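PDB 5X55: probable uracil-DNA glycosylase from Acanthamoeba polyphaga mimivirus, which is a probable member of the uracil-DNA glycosylase superfamily, whose alpha/beta fold packs helices about a central four-stranded parallel sheet. Local coordinates for residues Gln249-Val261 and Ala269-Leu283. Residues are numbered along the deposited sequence; the frame is centred on the assembly and turned at random.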
ATOM      1  N   GLN A 249      -6.305  10.635   6.306  1.00 19.80           N
ATOM      2  CA  GLN A 249      -7.165  10.337   7.447  1.00 19.33           C
ATOM      3  C   GLN A 249      -6.799   9.033   8.145  1.00 20.87           C
ATOM      4  O   GLN A 249      -7.587   8.533   8.958  1.00 22.62           O
ATOM      5  CB  GLN A 249      -8.635  10.290   7.014  1.00 18.33           C
ATOM      6  CG  GLN A 249      -9.185  11.620   6.431  1.00 15.26           C
ATOM      7  CD  GLN A 249     -10.597  11.469   5.900  1.00 15.76           C
ATOM      8  OE1 GLN A 249     -11.560  11.367   6.666  1.00 16.12           O
ATOM      9  NE2 GLN A 249     -10.723  11.399   4.582  1.00 16.20           N
ATOM     10  N   GLY A 250      -5.635   8.466   7.854  1.00 19.84           N
ATOM     11  CA  GLY A 250      -5.163   7.303   8.569  1.00 20.02           C
ATOM     12  C   GLY A 250      -5.335   5.968   7.873  1.00 17.86           C
ATOM     13  O   GLY A 250      -5.184   4.934   8.530  1.00 18.12           O
ATOM     14  N   THR A 251      -5.626   5.948   6.572  1.00 14.89           N
ATOM     15  CA  THR A 251      -5.665   4.701   5.817  1.00 15.66           C
ATOM     16  C   THR A 251      -4.258   4.417   5.282  1.00 17.67           C
ATOM     17  O   THR A 251      -3.787   5.086   4.354  1.00 16.28           O
ATOM     18  CB  THR A 251      -6.694   4.767   4.689  1.00 15.32           C
ATOM     19  OG1 THR A 251      -7.881   5.414   5.165  1.00 13.48           O
ATOM     20  CG2 THR A 251      -7.064   3.348   4.251  1.00 12.96           C
ATOM     21  N   PHE A 252      -3.594   3.414   5.860  1.00 12.50           N
ATOM     22  CA  PHE A 252      -2.195   3.094   5.549  1.00 17.52           C
ATOM     23  C   PHE A 252      -2.174   2.106   4.386  1.00 16.17           C
ATOM     24  O   PHE A 252      -2.192   0.890   4.567  1.00 14.36           O
ATOM     25  CB  PHE A 252      -1.504   2.526   6.786  1.00 15.88           C
ATOM     26  CG  PHE A 252      -0.007   2.355   6.659  1.00 16.78           C
ATOM     27  CD1 PHE A 252       0.837   3.459   6.631  1.00 16.27           C
ATOM     28  CD2 PHE A 252       0.560   1.089   6.644  1.00 14.95           C
ATOM     29  CE1 PHE A 252       2.213   3.311   6.557  1.00 15.42           C
ATOM     30  CE2 PHE A 252       1.945   0.930   6.569  1.00 17.09           C
ATOM     31  CZ  PHE A 252       2.774   2.050   6.523  1.00 16.47           C
ATOM     32  N   MET A 253      -2.125   2.635   3.177  1.00 16.38           N
ATOM     33  CA  MET A 253      -2.281   1.840   1.963  1.00 16.43           C
ATOM     34  C   MET A 253      -0.907   1.679   1.342  1.00 16.09           C
ATOM     35  O   MET A 253      -0.428   2.572   0.645  1.00 19.39           O
ATOM     36  CB  MET A 253      -3.249   2.511   0.991  1.00 11.76           C
ATOM     37  CG  MET A 253      -4.597   2.906   1.605  1.00 14.20           C
ATOM     38  SD  MET A 253      -5.729   3.582   0.358  1.00 17.13           S
ATOM     39  CE  MET A 253      -6.044   2.077  -0.587  1.00 15.70           C
ATOM     40  N   ILE A 254      -0.282   0.527   1.579  1.00 16.68           N
ATOM     41  CA  ILE A 254       1.035   0.219   1.040  1.00 16.79           C
ATOM     42  C   ILE A 254       0.955  -1.056   0.201  1.00 18.28           C
ATOM     43  O   ILE A 254       0.034  -1.865   0.331  1.00 17.52           O
ATOM     44  CB  ILE A 254       2.084   0.047   2.157  1.00 21.59           C
ATOM     45  CG1 ILE A 254       1.651  -1.075   3.102  1.00 21.93           C
ATOM     46  CG2 ILE A 254       2.285   1.334   2.923  1.00 16.25           C
ATOM     47  CD1 ILE A 254       2.756  -1.586   3.988  1.00 19.91           C
ATOM     48  N   ASN A 255       1.959  -1.231  -0.655  1.00 16.82           N
ATOM     49  CA  ASN A 255       2.186  -2.463  -1.394  1.00 15.26           C
ATOM     50  C   ASN A 255       3.252  -3.294  -0.677  1.00 17.51           C
ATOM     51  O   ASN A 255       4.292  -2.761  -0.284  1.00 16.68           O
ATOM     52  CB  ASN A 255       2.621  -2.149  -2.822  1.00 16.65           C
ATOM     53  CG  ASN A 255       1.517  -1.502  -3.651  1.00 17.76           C
ATOM     54  OD1 ASN A 255       0.394  -1.990  -3.677  1.00 17.41           O
ATOM     55  ND2 ASN A 255       1.838  -0.412  -4.343  1.00 13.13           N
ATOM     56  N   SER A 256       3.002  -4.601  -0.513  1.00 15.25           N
ATOM     57  CA  SER A 256       3.983  -5.443   0.166  1.00 16.89           C
ATOM     58  C   SER A 256       5.305  -5.518  -0.603  1.00 16.69           C
ATOM     59  O   SER A 256       6.366  -5.711   0.002  1.00 19.58           O
ATOM     60  CB  SER A 256       3.406  -6.838   0.376  1.00 22.69           C
ATOM     61  OG  SER A 256       3.052  -7.417  -0.868  1.00 20.93           O
ATOM     62  N   ALA A 257       5.266  -5.382  -1.927  1.00 16.24           N
ATOM     63  CA  ALA A 257       6.453  -5.162  -2.744  1.00 17.83           C
ATOM     64  C   ALA A 257       6.509  -3.677  -3.082  1.00 18.40           C
ATOM     65  O   ALA A 257       5.675  -3.174  -3.843  1.00 17.61           O
ATOM     66  CB  ALA A 257       6.424  -6.002  -4.019  1.00 15.30           C
ATOM     67  N   PHE A 258       7.501  -2.980  -2.547  1.00 18.14           N
ATOM     68  CA  PHE A 258       7.499  -1.534  -2.712  1.00 18.47           C
ATOM     69  C   PHE A 258       7.903  -1.071  -4.106  1.00 19.04           C
ATOM     70  O   PHE A 258       7.638   0.093  -4.438  1.00 17.43           O
ATOM     71  CB  PHE A 258       8.401  -0.889  -1.653  1.00 17.26           C
ATOM     72  CG  PHE A 258       7.749  -0.781  -0.297  1.00 16.51           C
ATOM     73  CD1 PHE A 258       7.505  -1.914   0.466  1.00 15.57           C
ATOM     74  CD2 PHE A 258       7.360   0.444   0.201  1.00 14.80           C
ATOM     75  CE1 PHE A 258       6.899  -1.809   1.715  1.00 14.30           C
ATOM     76  CE2 PHE A 258       6.755   0.553   1.444  1.00 15.54           C
ATOM     77  CZ  PHE A 258       6.526  -0.569   2.200  1.00 14.88           C
ATOM     78  N   THR A 259       8.512  -1.924  -4.929  1.00 14.24           N
ATOM     79  CA  THR A 259       8.966  -1.509  -6.251  1.00 14.51           C
ATOM     80  C   THR A 259       8.633  -2.559  -7.302  1.00 19.00           C
ATOM     81  O   THR A 259       8.387  -3.724  -6.998  1.00 17.05           O
ATOM     82  CB  THR A 259      10.481  -1.260  -6.284  1.00 16.45           C
ATOM     83  OG1 THR A 259      11.165  -2.440  -5.841  1.00 19.85           O
ATOM     84  CG2 THR A 259      10.854  -0.095  -5.382  1.00 16.67           C
ATOM     85  N   THR A 260       8.635  -2.120  -8.558  1.00 18.13           N
ATOM     86  CA  THR A 260       8.751  -3.012  -9.693  1.00 19.75           C
ATOM     87  C   THR A 260       9.518  -2.262 -10.775  1.00 18.55           C
ATOM     88  O   THR A 260      10.120  -1.219 -10.516  1.00 18.22           O
ATOM     89  CB  THR A 260       7.370  -3.524 -10.132  1.00 20.30           C
ATOM     90  OG1 THR A 260       7.533  -4.570 -11.101  1.00 19.06           O
ATOM     91  CG2 THR A 260       6.479  -2.399 -10.691  1.00 14.79           C
ATOM     92  N   VAL A 261       9.539  -2.809 -11.981  1.00 19.96           N
ATOM     93  CA  VAL A 261      10.153  -2.158 -13.134  1.00 20.18           C
ATOM     94  C   VAL A 261       9.032  -1.710 -14.050  1.00 22.84           C
ATOM     95  O   VAL A 261       8.039  -2.431 -14.224  1.00 21.31           O
ATOM     96  CB  VAL A 261      11.138  -3.092 -13.875  1.00 23.61           C
ATOM     97  CG1 VAL A 261      11.621  -2.461 -15.179  1.00 20.67           C
ATOM     98  CG2 VAL A 261      12.324  -3.426 -12.987  1.00 24.26           C
ATOM     99  N   ALA A 269       9.217  -9.276  -6.201  1.00 23.94           N
ATOM    100  CA  ALA A 269       8.360  -9.850  -5.168  1.00 22.08           C
ATOM    101  C   ALA A 269       9.152 -10.411  -3.986  1.00 23.49           C
ATOM    102  O   ALA A 269       8.643 -10.417  -2.867  1.00 29.75           O
ATOM    103  CB  ALA A 269       7.472 -10.933  -5.778  1.00 21.93           C
ATOM    104  N   ARG A 270      10.369 -10.913  -4.198  1.00 25.97           N
ATOM    105  CA  ARG A 270      11.143 -11.404  -3.061  1.00 30.84           C
ATOM    106  C   ARG A 270      11.868 -10.267  -2.359  1.00 27.76           C
ATOM    107  O   ARG A 270      12.058 -10.314  -1.137  1.00 31.51           O
ATOM    108  CB  ARG A 270      12.170 -12.457  -3.498  1.00 36.76           C
ATOM    109  CG  ARG A 270      11.629 -13.729  -4.153  1.00 36.95           C
ATOM    110  CD  ARG A 270      11.238 -14.796  -3.136  1.00 38.21           C
ATOM    111  NE  ARG A 270       9.795 -15.025  -3.178  1.00 37.77           N
ATOM    112  CZ  ARG A 270       9.197 -15.962  -3.911  1.00 41.90           C
ATOM    113  NH1 ARG A 270       9.923 -16.814  -4.670  1.00 35.03           N
ATOM    114  NH2 ARG A 270       7.860 -16.047  -3.880  1.00 34.94           N
ATOM    115  N   THR A 271      12.213  -9.227  -3.119  1.00 24.28           N
ATOM    116  CA  THR A 271      13.094  -8.154  -2.661  1.00 26.97           C
ATOM    117  C   THR A 271      12.668  -7.538  -1.328  1.00 20.43           C
ATOM    118  O   THR A 271      13.515  -7.282  -0.467  1.00 21.99           O
ATOM    119  CB  THR A 271      13.153  -7.093  -3.758  1.00 28.89           C
ATOM    120  OG1 THR A 271      13.608  -7.721  -4.964  1.00 27.27           O
ATOM    121  CG2 THR A 271      14.086  -5.956  -3.384  1.00 23.40           C
ATOM    122  N   TRP A 272      11.370  -7.311  -1.119  1.00 23.99           N
ATOM    123  CA  TRP A 272      10.918  -6.515   0.025  1.00 21.14           C
ATOM    124  C   TRP A 272      10.292  -7.326   1.156  1.00 22.64           C
ATOM    125  O   TRP A 272       9.785  -6.723   2.116  1.00 21.62           O
ATOM    126  CB  TRP A 272       9.921  -5.452  -0.437  1.00 18.55           C
ATOM    127  CG  TRP A 272      10.541  -4.438  -1.355  1.00 21.09           C
ATOM    128  CD1 TRP A 272      10.616  -4.497  -2.713  1.00 16.97           C
ATOM    129  CD2 TRP A 272      11.173  -3.212  -0.967  1.00 18.70           C
ATOM    130  NE1 TRP A 272      11.259  -3.382  -3.195  1.00 18.31           N
ATOM    131  CE2 TRP A 272      11.620  -2.585  -2.138  1.00 18.74           C
ATOM    132  CE3 TRP A 272      11.414  -2.591   0.269  1.00 19.60           C
ATOM    133  CZ2 TRP A 272      12.281  -1.357  -2.119  1.00 17.96           C
ATOM    134  CZ3 TRP A 272      12.076  -1.378   0.289  1.00 17.52           C
ATOM    135  CH2 TRP A 272      12.494  -0.770  -0.894  1.00 21.28           C
ATOM    136  N   GLU A 273      10.334  -8.664   1.086  1.00 20.56           N
ATOM    137  CA  GLU A 273       9.538  -9.491   1.997  1.00 21.93           C
ATOM    138  C   GLU A 273       9.956  -9.294   3.451  1.00 24.35           C
ATOM    139  O   GLU A 273       9.100  -9.208   4.342  1.00 23.11           O
ATOM    140  CB  GLU A 273       9.640 -10.978   1.605  1.00 25.93           C
ATOM    141  CG  GLU A 273       8.898 -11.364   0.301  1.00 30.77           C
ATOM    142  CD  GLU A 273       8.897 -12.878  -0.012  1.00 39.74           C
ATOM    143  OE1 GLU A 273       9.935 -13.568   0.150  1.00 40.07           O
ATOM    144  OE2 GLU A 273       7.834 -13.384  -0.427  1.00 47.11           O
ATOM    145  N   SER A 274      11.264  -9.215   3.718  1.00 19.74           N
ATOM    146  CA  SER A 274      11.684  -9.046   5.103  1.00 26.63           C
ATOM    147  C   SER A 274      11.378  -7.637   5.601  1.00 18.95           C
ATOM    148  O   SER A 274      11.016  -7.450   6.768  1.00 21.29           O
ATOM    149  CB  SER A 274      13.178  -9.354   5.253  1.00 25.10           C
ATOM    150  OG  SER A 274      13.455 -10.667   4.824  1.00 36.35           O
ATOM    151  N   PHE A 275      11.540  -6.640   4.738  1.00 21.28           N
ATOM    152  CA  PHE A 275      11.208  -5.273   5.119  1.00 21.89           C
ATOM    153  C   PHE A 275       9.730  -5.157   5.452  1.00 17.08           C
ATOM    154  O   PHE A 275       9.364  -4.626   6.501  1.00 18.85           O
ATOM    155  CB  PHE A 275      11.595  -4.310   3.993  1.00 24.22           C
ATOM    156  CG  PHE A 275      11.338  -2.861   4.315  1.00 22.65           C
ATOM    157  CD1 PHE A 275      12.278  -2.119   5.010  1.00 23.34           C
ATOM    158  CD2 PHE A 275      10.161  -2.245   3.907  1.00 19.96           C
ATOM    159  CE1 PHE A 275      12.058  -0.768   5.306  1.00 29.07           C
ATOM    160  CE2 PHE A 275       9.926  -0.901   4.186  1.00 24.72           C
ATOM    161  CZ  PHE A 275      10.874  -0.157   4.898  1.00 23.89           C
ATOM    162  N   THR A 276       8.865  -5.686   4.584  1.00 17.05           N
ATOM    163  CA  THR A 276       7.428  -5.620   4.838  1.00 19.54           C
ATOM    164  C   THR A 276       7.041  -6.437   6.071  1.00 20.52           C
ATOM    165  O   THR A 276       6.190  -6.009   6.864  1.00 21.26           O
ATOM    166  CB  THR A 276       6.656  -6.082   3.598  1.00 20.86           C
ATOM    167  OG1 THR A 276       6.981  -5.233   2.489  1.00 20.77           O
ATOM    168  CG2 THR A 276       5.145  -6.011   3.841  1.00 17.67           C
ATOM    169  N   ALA A 277       7.680  -7.593   6.282  1.00 18.96           N
ATOM    170  CA  ALA A 277       7.391  -8.359   7.491  1.00 19.08           C
ATOM    171  C   ALA A 277       7.751  -7.566   8.737  1.00 19.71           C
ATOM    172  O   ALA A 277       6.976  -7.521   9.699  1.00 18.72           O
ATOM    173  CB  ALA A 277       8.137  -9.693   7.469  1.00 20.02           C
ATOM    174  N   ASP A 278       8.916  -6.904   8.730  1.00 19.89           N
ATOM    175  CA  ASP A 278       9.283  -6.069   9.869  1.00 19.87           C
ATOM    176  C   ASP A 278       8.364  -4.855  10.011  1.00 19.51           C
ATOM    177  O   ASP A 278       8.142  -4.378  11.126  1.00 22.59           O
ATOM    178  CB  ASP A 278      10.741  -5.622   9.744  1.00 26.31           C
ATOM    179  CG  ASP A 278      11.724  -6.701  10.171  1.00 27.49           C
ATOM    180  OD1 ASP A 278      11.326  -7.622  10.916  1.00 33.13           O
ATOM    181  OD2 ASP A 278      12.900  -6.625   9.757  1.00 33.71           O
ATOM    182  N   LEU A 279       7.820  -4.343   8.913  1.00 17.82           N
ATOM    183  CA  LEU A 279       6.882  -3.230   9.016  1.00 21.10           C
ATOM    184  C   LEU A 279       5.582  -3.671   9.685  1.00 16.85           C
ATOM    185  O   LEU A 279       5.095  -3.015  10.624  1.00 16.77           O
ATOM    186  CB  LEU A 279       6.638  -2.651   7.620  1.00 18.02           C
ATOM    187  CG  LEU A 279       5.616  -1.538   7.413  1.00 25.43           C
ATOM    188  CD1 LEU A 279       5.793  -0.413   8.441  1.00 18.64           C
ATOM    189  CD2 LEU A 279       5.725  -1.016   5.964  1.00 20.62           C
ATOM    190  N   ILE A 280       5.028  -4.809   9.239  1.00 17.74           N
ATOM    191  CA  ILE A 280       3.822  -5.357   9.866  1.00 18.47           C
ATOM    192  C   ILE A 280       4.074  -5.625  11.342  1.00 20.05           C
ATOM    193  O   ILE A 280       3.282  -5.228  12.212  1.00 23.95           O
ATOM    194  CB  ILE A 280       3.362  -6.651   9.155  1.00 23.70           C
ATOM    195  CG1 ILE A 280       3.264  -6.498   7.622  1.00 18.31           C
ATOM    196  CG2 ILE A 280       2.068  -7.180   9.770  1.00 16.77           C
ATOM    197  CD1 ILE A 280       2.248  -5.555   7.166  1.00 19.98           C
ATOM    198  N   ASP A 281       5.184  -6.308  11.644  1.00 20.00           N
ATOM    199  CA  ASP A 281       5.478  -6.681  13.028  1.00 21.65           C
ATOM    200  C   ASP A 281       5.678  -5.451  13.894  1.00 25.37           C
ATOM    201  O   ASP A 281       5.236  -5.416  15.046  1.00 24.17           O
ATOM    202  CB  ASP A 281       6.717  -7.583  13.090  1.00 19.08           C
ATOM    203  CG  ASP A 281       6.495  -8.923  12.397  1.00 27.32           C
ATOM    204  OD1 ASP A 281       5.314  -9.288  12.165  1.00 24.79           O
ATOM    205  OD2 ASP A 281       7.493  -9.604  12.061  1.00 32.07           O
ATOM    206  N   TYR A 282       6.353  -4.432  13.357  1.00 21.90           N
ATOM    207  CA  TYR A 282       6.525  -3.195  14.103  1.00 22.99           C
ATOM    208  C   TYR A 282       5.176  -2.594  14.477  1.00 23.95           C
ATOM    209  O   TYR A 282       4.965  -2.163  15.622  1.00 23.84           O
ATOM    210  CB  TYR A 282       7.350  -2.204  13.280  1.00 22.23           C
ATOM    211  CG  TYR A 282       7.544  -0.885  13.980  1.00 30.65           C
ATOM    212  CD1 TYR A 282       8.586  -0.706  14.893  1.00 31.74           C
ATOM    213  CD2 TYR A 282       6.681   0.176  13.752  1.00 25.81           C
ATOM    214  CE1 TYR A 282       8.762   0.506  15.547  1.00 31.75           C
ATOM    215  CE2 TYR A 282       6.848   1.389  14.405  1.00 25.32           C
ATOM    216  CZ  TYR A 282       7.884   1.547  15.298  1.00 29.84           C
ATOM    217  OH  TYR A 282       8.060   2.754  15.943  1.00 36.74           O
ATOM    218  N   LEU A 283       4.244  -2.555  13.517  1.00 23.92           N
ATOM    219  CA  LEU A 283       2.955  -1.923  13.804  1.00 25.96           C
ATOM    220  C   LEU A 283       2.167  -2.727  14.837  1.00 26.60           C
ATOM    221  O   LEU A 283       1.651  -2.163  15.810  1.00 26.83           O
ATOM    222  CB  LEU A 283       2.142  -1.744  12.515  1.00 16.92           C
ATOM    223  CG  LEU A 283       2.697  -0.767  11.473  1.00 15.86           C
ATOM    224  CD1 LEU A 283       1.852  -0.825  10.214  1.00 21.40           C
ATOM    225  CD2 LEU A 283       2.732   0.644  12.014  1.00 21.61           C
TER
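W272 turns CG away from its own carbonyl carbon and beside the backbone N, chi1 -65°, which swings the indole under CB of F258; F258 takes the same rotation, and this sends its phenyl ring on toward F275, T276 and L279. The F258 methylene sits with CB 3.7 Å from the centroid of the six-membered ring of W272, close to the ring normal, a CH-pi contact, while the backbone N of F258 lies over the same indole nearer CD1. The two ring planes meet at 40°. F275, its CG anti to the backbone N, then presents its edge to the face of the F258 ring, an edge-to-face pair with planes at 87° that completes an aromatic cluster of three residues, F258, W272 and F275.

Two hydrogen bonds flank this cluster. The indole N-H of W272 points nearly in its ring plane to OG1 of T259, NE1 to OG1 being 2.8 Å, and that hydroxyl is also bonded to H268. OG1 of T276 donates to the carbonyl O of S256 at 2.6 Å, and this hydroxyl OG1 also lies in plane at the edge of the F258 ring.

In the uracil-DNA glycosylase fold this places helix 273-286 against the loop that leaves strand 251-255, an outermost strand of the four-stranded parallel sheet; strand and helix segments run nearly antiparallel, their axes 11.2 Å apart. W272 holds the N-cap position, so the indole packs just where the helix begins.

Further along, L279 sends CD2 tip to tip against CD1 of I254, 3.6 Å away, and the same methyl touches CZ of F258 at that ring's edge. L283 extends the apolar seam, its CD1 4.0 Å from CE2 of F252. From helix 135-142, F137 and V141 pack on L279 and F275 respectively, while L150 and L154 of helix 146-159 lie against W272.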